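PDB 3WAJ: transmembrane oligosaccharyl transferase from Archaeoglobus fulgidus, which is a membrane-embedded transferase of the STT3/AglB family, joining an N-terminal transmembrane region of the GT-C clan to a C-terminal globular region. Local coordinates for residues 548-553 against 572-577; 622-627 against 631-636. All coordinates share one frame; numbering follows the deposited sequence.

Contact 1. Residues 548-553 against 572-577; sequences ISWWDY and AGIGNK
Trp-551 holds CG between its backbone N and its carbonyl carbon (chi1 61°), which carries the indole across to Ile-574; there chi1 of -67° sets CG1 beside the backbone N, and the nearly extended chi2 (162°) pushes CD1 on over the ring. This methyl lies on one face of the indole, 3.7 Å from the centroid of the five-membered ring of Trp-551, a CH-pi contact displaced toward the rim. CG1 follows behind it, with Ile-574 CG1 3.4 Å from Trp-551 CD1, so CG1 and the methyl both close on the CD1 corner of the indole, the isoleucine crossing it at a slant. The other branch serves the neighbouring tryptophan: Ile-574 CG2 comes obliquely to Trp-550, 4.3 Å from its CH2. These two tryptophans begin the WWDYG signature of the STT3/AglB/PglB family, here in the turn that leads from strand 546-548 through a short 3-10 segment to helix 554-561. Within the motif, Trp-550 CH2 sits in the plane of the Trp-551 ring at its edge, while Trp-551 CD1 stands 3.3 Å above the Trp-550 plane. On the Trp-551 face opposite Ile-574, OD1 of Asp-552 lies 3.2 Å above the ring, so the indole is sandwiched between a carboxylate oxygen and a methyl group. No hydrogen bond joins the two segments. Among the surrounding partners, Ser-585 OG hydrogen-bonds to Ile-574 O, Asp-552 pairs with Lys-618, and Trp-625 meets both tryptophan rings.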
ATOM      1  N   ILE A 548      14.150  -8.090  -8.919  1.00 26.92           N
ATOM      2  CA  ILE A 548      13.856  -6.684  -9.136  1.00 28.86           C
ATOM      3  C   ILE A 548      12.546  -6.447  -9.904  1.00 31.53           C
ATOM      4  O   ILE A 548      12.274  -7.047 -10.941  1.00 28.36           O
ATOM      5  CB  ILE A 548      15.037  -5.946  -9.803  1.00 25.21           C
ATOM      6  CG1 ILE A 548      14.846  -4.435  -9.678  1.00 24.27           C
ATOM      7  CG2 ILE A 548      15.191  -6.350 -11.254  1.00 26.48           C
ATOM      8  CD1 ILE A 548      16.150  -3.665  -9.689  1.00 27.75           C
ATOM      9  N   SER A 549      11.738  -5.540  -9.380  1.00 28.29           N
ATOM     10  CA  SER A 549      10.445  -5.229  -9.958  1.00 27.70           C
ATOM     11  C   SER A 549      10.020  -3.896  -9.348  1.00 26.53           C
ATOM     12  O   SER A 549      10.693  -3.379  -8.471  1.00 29.02           O
ATOM     13  CB  SER A 549       9.444  -6.337  -9.605  1.00 24.98           C
ATOM     14  OG  SER A 549       8.155  -6.023 -10.107  1.00 29.20           O
ATOM     15  N   TRP A 550       8.911  -3.331  -9.793  1.00 24.71           N
ATOM     16  CA  TRP A 550       8.463  -2.064  -9.227  1.00 28.35           C
ATOM     17  C   TRP A 550       8.144  -2.265  -7.731  1.00 33.41           C
ATOM     18  O   TRP A 550       7.900  -3.399  -7.295  1.00 30.33           O
ATOM     19  CB  TRP A 550       7.252  -1.535 -10.015  1.00 25.98           C
ATOM     20  CG  TRP A 550       6.868  -0.105  -9.720  1.00 29.63           C
ATOM     21  CD1 TRP A 550       5.603   0.373  -9.549  1.00 34.19           C
ATOM     22  CD2 TRP A 550       7.748   1.029  -9.562  1.00 32.87           C
ATOM     23  NE1 TRP A 550       5.634   1.722  -9.297  1.00 38.43           N
ATOM     24  CE2 TRP A 550       6.934   2.152  -9.296  1.00 35.73           C
ATOM     25  CE3 TRP A 550       9.140   1.201  -9.614  1.00 36.13           C
ATOM     26  CZ2 TRP A 550       7.463   3.437  -9.090  1.00 35.01           C
ATOM     27  CZ3 TRP A 550       9.663   2.472  -9.401  1.00 36.49           C
ATOM     28  CH2 TRP A 550       8.826   3.574  -9.147  1.00 34.87           C
ATOM     29  N   TRP A 551       8.152  -1.191  -6.941  1.00 29.54           N
ATOM     30  CA  TRP A 551       8.074  -1.353  -5.483  1.00 25.83           C
ATOM     31  C   TRP A 551       6.717  -1.863  -4.991  1.00 31.84           C
ATOM     32  O   TRP A 551       6.651  -2.514  -3.948  1.00 31.43           O
ATOM     33  CB  TRP A 551       8.454  -0.060  -4.764  1.00 27.65           C
ATOM     34  CG  TRP A 551       7.582   1.130  -5.070  1.00 36.32           C
ATOM     35  CD1 TRP A 551       7.796   2.070  -6.039  1.00 41.09           C
ATOM     36  CD2 TRP A 551       6.390   1.539  -4.373  1.00 36.61           C
ATOM     37  NE1 TRP A 551       6.810   3.030  -5.999  1.00 36.65           N
ATOM     38  CE2 TRP A 551       5.930   2.727  -4.994  1.00 35.45           C
ATOM     39  CE3 TRP A 551       5.661   1.011  -3.297  1.00 34.58           C
ATOM     40  CZ2 TRP A 551       4.777   3.409  -4.564  1.00 35.07           C
ATOM     41  CZ3 TRP A 551       4.511   1.683  -2.871  1.00 35.90           C
ATOM     42  CH2 TRP A 551       4.081   2.873  -3.506  1.00 33.45           C
ATOM     43  N   ASP A 552       5.653  -1.572  -5.745  1.00 28.05           N
ATOM     44  CA  ASP A 552       4.291  -2.045  -5.439  1.00 28.69           C
ATOM     45  C   ASP A 552       4.220  -3.534  -5.119  1.00 34.78           C
ATOM     46  O   ASP A 552       3.448  -3.952  -4.254  1.00 37.46           O
ATOM     47  CB  ASP A 552       3.366  -1.807  -6.650  1.00 30.45           C
ATOM     48  CG  ASP A 552       3.112  -0.361  -6.911  1.00 38.91           C
ATOM     49  OD1 ASP A 552       3.677   0.512  -6.203  1.00 56.81           O
ATOM     50  OD2 ASP A 552       2.341  -0.098  -7.841  1.00 37.79           O
ATOM     51  N   TYR A 553       5.039  -4.309  -5.833  1.00 29.90           N
ATOM     52  CA  TYR A 553       4.917  -5.762  -5.927  1.00 30.41           C
ATOM     53  C   TYR A 553       5.741  -6.531  -4.882  1.00 34.00           C
ATOM     54  O   TYR A 553       5.660  -7.762  -4.812  1.00 38.85           O
ATOM     55  CB  TYR A 553       5.267  -6.201  -7.379  1.00 17.60           C
ATOM     56  CG  TYR A 553       4.425  -5.441  -8.384  1.00 30.74           C
ATOM     57  CD1 TYR A 553       3.032  -5.524  -8.334  1.00 32.24           C
ATOM     58  CD2 TYR A 553       4.994  -4.624  -9.358  1.00 27.58           C
ATOM     59  CE1 TYR A 553       2.221  -4.831  -9.231  1.00 31.90           C
ATOM     60  CE2 TYR A 553       4.175  -3.911 -10.281  1.00 25.64           C
ATOM     61  CZ  TYR A 553       2.786  -4.019 -10.196  1.00 30.52           C
ATOM     62  OH  TYR A 553       1.937  -3.323 -11.068  1.00 26.55           O
ATOM     63  N   ALA A 572      10.911   1.246   0.096  1.00 35.52           N
ATOM     64  CA  ALA A 572      12.338   0.935   0.134  1.00 31.67           C
ATOM     65  C   ALA A 572      12.800   0.407  -1.238  1.00 38.34           C
ATOM     66  O   ALA A 572      12.029  -0.246  -1.944  1.00 38.14           O
ATOM     67  CB  ALA A 572      12.621  -0.097   1.194  1.00 19.33           C
ATOM     68  N   GLY A 573      14.058   0.672  -1.601  1.00 39.06           N
ATOM     69  CA  GLY A 573      14.650   0.079  -2.793  1.00 40.05           C
ATOM     70  C   GLY A 573      14.220   0.675  -4.132  1.00 41.90           C
ATOM     71  O   GLY A 573      14.484   0.090  -5.191  1.00 38.38           O
ATOM     72  N   ILE A 574      13.567   1.836  -4.102  1.00 35.81           N
ATOM     73  CA  ILE A 574      13.207   2.517  -5.344  1.00 37.43           C
ATOM     74  C   ILE A 574      14.439   3.112  -6.046  1.00 39.49           C
ATOM     75  O   ILE A 574      14.518   3.114  -7.274  1.00 38.10           O
ATOM     76  CB  ILE A 574      12.145   3.610  -5.108  1.00 38.66           C
ATOM     77  CG1 ILE A 574      10.812   2.980  -4.682  1.00 37.33           C
ATOM     78  CG2 ILE A 574      11.948   4.471  -6.357  1.00 36.05           C
ATOM     79  CD1 ILE A 574       9.827   3.979  -4.014  1.00 37.21           C
ATOM     80  N   GLY A 575      15.398   3.614  -5.266  1.00 35.73           N
ATOM     81  CA  GLY A 575      16.584   4.255  -5.825  1.00 33.95           C
ATOM     82  C   GLY A 575      16.267   5.489  -6.679  1.00 32.43           C
ATOM     83  O   GLY A 575      15.202   6.087  -6.539  1.00 31.30           O
ATOM     84  N   ASN A 576      17.199   5.880  -7.547  1.00 31.59           N
ATOM     85  CA  ASN A 576      17.011   7.019  -8.465  1.00 40.52           C
ATOM     86  C   ASN A 576      18.186   7.182  -9.416  1.00 42.02           C
ATOM     87  O   ASN A 576      19.257   6.618  -9.182  1.00 42.84           O
ATOM     88  CB  ASN A 576      16.812   8.341  -7.706  1.00 45.88           C
ATOM     89  CG  ASN A 576      17.999   8.692  -6.815  1.00 47.82           C
ATOM     90  OD1 ASN A 576      19.139   8.854  -7.284  1.00 49.23           O
ATOM     91  ND2 ASN A 576      17.736   8.804  -5.518  1.00 45.75           N
ATOM     92  N   LYS A 577      18.009   7.991 -10.457  1.00 42.47           N
ATOM     93  CA  LYS A 577      19.109   8.247 -11.400  1.00 45.98           C
ATOM     94  C   LYS A 577      19.927   9.495 -11.077  1.00 48.41           C
ATOM     95  O   LYS A 577      21.137   9.515 -11.288  1.00 58.12           O
ATOM     96  CB  LYS A 577      18.612   8.266 -12.849  1.00 42.74           C
ATOM     97  CG  LYS A 577      18.649   6.901 -13.513  1.00 53.55           C
ATOM     98  CD  LYS A 577      17.636   6.748 -14.645  1.00 53.83           C
ATOM     99  CE  LYS A 577      17.538   7.998 -15.488  1.00 59.08           C
ATOM    100  NZ  LYS A 577      16.437   7.866 -16.482  1.00 66.12           N
TER

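Contact 2. Residues 622-627 against 631-636; sequences MAVWAE and PLAEKY
Leu-632 meets Glu-627 at the C-terminal end of helix 619-627: Leu-632 CB is 3.7 Å from Glu-627 CB, and the two side chains cross obliquely. Ala-633 follows at the tightest approach of the two backbones, its CB 3.6 Å from Ala-623 CB and also touching CG2 of Val-624; two alanines facing each other let helix 619-627 and the following short helix 630-633, joined by a tight turn, come together closely. Lys-635 starts off to one side, but its chain, extended beyond CG, reaches back across Glu-627 at about a right angle. Its NZ stops 3.8 Å from Glu-627 OE2, a long salt bridge. Tyr-636 closes the row from the 3-10 turn, its CD1 3.6 Å from Ala-623 CB. It and Glu-627 approach from opposite directions, with Tyr-636 OH 3.1 Å from Glu-627 OE2. That oxygen lies near the ring plane at its edge, with the carboxylate turned 46° from the ring. Tyr-636 OH also has a weak hydrogen bond to Glu-591 OE2, so its one proton cannot be assigned to either oxygen. The strongest partner of Glu-627 is Lys-577, in a salt bridge to OE2, which probably favours the ionised carboxylate, with Lys-635 a more distant contributor.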
ATOM      1  N   MET A 622       7.575   5.630 -12.410  1.00 34.07           N
ATOM      2  CA  MET A 622       8.966   5.175 -12.297  1.00 35.41           C
ATOM      3  C   MET A 622       9.918   6.280 -12.761  1.00 39.74           C
ATOM      4  O   MET A 622      10.970   6.521 -12.153  1.00 36.54           O
ATOM      5  CB  MET A 622       9.200   3.866 -13.071  1.00 31.54           C
ATOM      6  CG  MET A 622       8.343   2.694 -12.581  1.00 32.12           C
ATOM      7  SD  MET A 622       8.905   1.073 -13.129  1.00 34.57           S
ATOM      8  CE  MET A 622       8.565   1.168 -14.893  1.00 30.47           C
ATOM      9  N   ALA A 623       9.523   6.955 -13.839  1.00 35.49           N
ATOM     10  CA  ALA A 623      10.298   8.075 -14.366  1.00 36.69           C
ATOM     11  C   ALA A 623      10.413   9.196 -13.348  1.00 40.62           C
ATOM     12  O   ALA A 623      11.512   9.717 -13.126  1.00 44.00           O
ATOM     13  CB  ALA A 623       9.700   8.596 -15.666  1.00 28.45           C
ATOM     14  N   VAL A 624       9.290   9.572 -12.729  1.00 40.09           N
ATOM     15  CA  VAL A 624       9.309  10.626 -11.708  1.00 43.65           C
ATOM     16  C   VAL A 624      10.292  10.303 -10.584  1.00 40.27           C
ATOM     17  O   VAL A 624      11.177  11.106 -10.304  1.00 44.53           O
ATOM     18  CB  VAL A 624       7.914  10.955 -11.150  1.00 44.19           C
ATOM     19  CG1 VAL A 624       8.009  12.039 -10.049  1.00 37.24           C
ATOM     20  CG2 VAL A 624       7.005  11.430 -12.274  1.00 35.51           C
ATOM     21  N   TRP A 625      10.173   9.126  -9.972  1.00 35.61           N
ATOM     22  CA  TRP A 625      11.121   8.721  -8.928  1.00 36.43           C
ATOM     23  C   TRP A 625      12.575   8.738  -9.418  1.00 43.05           C
ATOM     24  O   TRP A 625      13.481   9.163  -8.693  1.00 41.22           O
ATOM     25  CB  TRP A 625      10.794   7.311  -8.410  1.00 34.23           C
ATOM     26  CG  TRP A 625       9.650   7.219  -7.428  1.00 40.11           C
ATOM     27  CD1 TRP A 625       8.334   6.959  -7.719  1.00 40.91           C
ATOM     28  CD2 TRP A 625       9.722   7.359  -6.000  1.00 39.25           C
ATOM     29  NE1 TRP A 625       7.589   6.939  -6.564  1.00 35.61           N
ATOM     30  CE2 TRP A 625       8.413   7.179  -5.496  1.00 39.68           C
ATOM     31  CE3 TRP A 625      10.765   7.618  -5.101  1.00 42.41           C
ATOM     32  CZ2 TRP A 625       8.117   7.249  -4.120  1.00 41.76           C
ATOM     33  CZ3 TRP A 625      10.471   7.690  -3.730  1.00 40.26           C
ATOM     34  CH2 TRP A 625       9.159   7.506  -3.259  1.00 41.10           C
ATOM     35  N   ALA A 626      12.792   8.251 -10.642  1.00 36.55           N
ATOM     36  CA  ALA A 626      14.144   8.132 -11.187  1.00 40.18           C
ATOM     37  C   ALA A 626      14.760   9.505 -11.403  1.00 41.04           C
ATOM     38  O   ALA A 626      15.938   9.710 -11.133  1.00 37.36           O
ATOM     39  CB  ALA A 626      14.153   7.317 -12.511  1.00 26.55           C
ATOM     40  N   GLU A 627      13.948  10.432 -11.904  1.00 41.89           N
ATOM     41  CA  GLU A 627      14.438  11.739 -12.332  1.00 50.31           C
ATOM     42  C   GLU A 627      14.432  12.794 -11.232  1.00 51.84           C
ATOM     43  O   GLU A 627      15.269  13.690 -11.243  1.00 50.82           O
ATOM     44  CB  GLU A 627      13.635  12.257 -13.534  1.00 53.46           C
ATOM     45  CG  GLU A 627      13.674  11.354 -14.758  1.00 52.50           C
ATOM     46  CD  GLU A 627      15.046  11.274 -15.389  1.00 56.92           C
ATOM     47  OE1 GLU A 627      15.862  12.177 -15.132  1.00 63.89           O
ATOM     48  OE2 GLU A 627      15.304  10.312 -16.153  1.00 60.29           O
ATOM     49  N   PRO A 631       8.622  17.462 -14.479  1.00 64.53           N
ATOM     50  CA  PRO A 631       8.996  17.905 -15.835  1.00 64.39           C
ATOM     51  C   PRO A 631      10.054  17.029 -16.524  1.00 59.87           C
ATOM     52  O   PRO A 631       9.964  16.803 -17.726  1.00 58.35           O
ATOM     53  CB  PRO A 631       9.518  19.332 -15.610  1.00 63.72           C
ATOM     54  CG  PRO A 631       8.879  19.775 -14.324  1.00 64.39           C
ATOM     55  CD  PRO A 631       8.813  18.535 -13.481  1.00 62.18           C
ATOM     56  N   LEU A 632      11.032  16.528 -15.780  1.00 62.45           N
ATOM     57  CA  LEU A 632      12.034  15.641 -16.368  1.00 63.27           C
ATOM     58  C   LEU A 632      11.420  14.329 -16.868  1.00 61.34           C
ATOM     59  O   LEU A 632      11.789  13.828 -17.930  1.00 66.04           O
ATOM     60  CB  LEU A 632      13.165  15.385 -15.372  1.00 66.89           C
ATOM     61  CG  LEU A 632      13.880  16.689 -15.022  1.00 71.39           C
ATOM     62  CD1 LEU A 632      14.669  16.596 -13.717  1.00 69.31           C
ATOM     63  CD2 LEU A 632      14.773  17.117 -16.181  1.00 73.92           C
ATOM     64  N   ALA A 633      10.464  13.791 -16.117  1.00 51.00           N
ATOM     65  CA  ALA A 633       9.767  12.580 -16.540  1.00 50.18           C
ATOM     66  C   ALA A 633       9.017  12.781 -17.864  1.00 55.09           C
ATOM     67  O   ALA A 633       8.780  11.822 -18.613  1.00 55.71           O
ATOM     68  CB  ALA A 633       8.820  12.099 -15.449  1.00 48.57           C
ATOM     69  N   GLU A 634       8.651  14.025 -18.158  1.00 57.24           N
ATOM     70  CA  GLU A 634       7.863  14.307 -19.350  1.00 43.86           C
ATOM     71  C   GLU A 634       8.607  14.075 -20.671  1.00 47.66           C
ATOM     72  O   GLU A 634       7.997  14.052 -21.740  1.00 60.20           O
ATOM     73  CB  GLU A 634       7.247  15.706 -19.275  1.00 51.44           C
ATOM     74  CG  GLU A 634       6.035  15.776 -18.335  1.00 67.98           C
ATOM     75  CD  GLU A 634       4.782  15.128 -18.931  1.00 80.47           C
ATOM     76  OE1 GLU A 634       4.764  14.875 -20.156  1.00 79.19           O
ATOM     77  OE2 GLU A 634       3.812  14.875 -18.178  1.00 87.47           O
ATOM     78  N   LYS A 635       9.917  13.890 -20.595  1.00 55.48           N
ATOM     79  CA  LYS A 635      10.711  13.601 -21.779  1.00 48.09           C
ATOM     80  C   LYS A 635      10.486  12.164 -22.261  1.00 46.21           C
ATOM     81  O   LYS A 635      10.944  11.779 -23.345  1.00 40.56           O
ATOM     82  CB  LYS A 635      12.201  13.832 -21.496  1.00 45.38           C
ATOM     83  CG  LYS A 635      12.851  12.718 -20.659  1.00 53.83           C
ATOM     84  CD  LYS A 635      14.309  13.037 -20.284  1.00 58.42           C
ATOM     85  CE  LYS A 635      14.906  11.909 -19.437  1.00 62.99           C
ATOM     86  NZ  LYS A 635      16.404  11.874 -19.447  1.00 68.92           N
ATOM     87  N   TYR A 636       9.796  11.360 -21.459  1.00 43.27           N
ATOM     88  CA  TYR A 636       9.493   9.998 -21.889  1.00 47.01           C
ATOM     89  C   TYR A 636       8.214   9.939 -22.754  1.00 44.12           C
ATOM     90  O   TYR A 636       7.861   8.887 -23.271  1.00 39.38           O
ATOM     91  CB  TYR A 636       9.445   9.034 -20.690  1.00 45.89           C
ATOM     92  CG  TYR A 636      10.807   8.808 -20.039  1.00 43.34           C
ATOM     93  CD1 TYR A 636      11.155   9.450 -18.859  1.00 41.56           C
ATOM     94  CD2 TYR A 636      11.745   7.962 -20.621  1.00 40.75           C
ATOM     95  CE1 TYR A 636      12.402   9.247 -18.265  1.00 41.40           C
ATOM     96  CE2 TYR A 636      12.998   7.757 -20.042  1.00 40.88           C
ATOM     97  CZ  TYR A 636      13.318   8.394 -18.867  1.00 44.17           C
ATOM     98  OH  TYR A 636      14.560   8.178 -18.300  1.00 46.86           O
TER

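In the fold
Contact 1 closes before contact 2 opens along the chain; their centres lie about 14 Å apart and they touch directly. Lys-577, from the 572-577 loop, is the main bridge: its NZ is 2.7 Å from Glu-627 OE2, and its backbone N probably donates to Ala-626 O at 2.8 Å. A second junction is apolar, with Trp-550 CE3 3.4 Å from CG of Met-622 on helix 619-627. This helix therefore adjoins both the WWDYG turn and the loop facing it. The Trp-551 side chain is about 10 Å from the zinc ion, which is bound by Asp-47, Asp-161 and His-163.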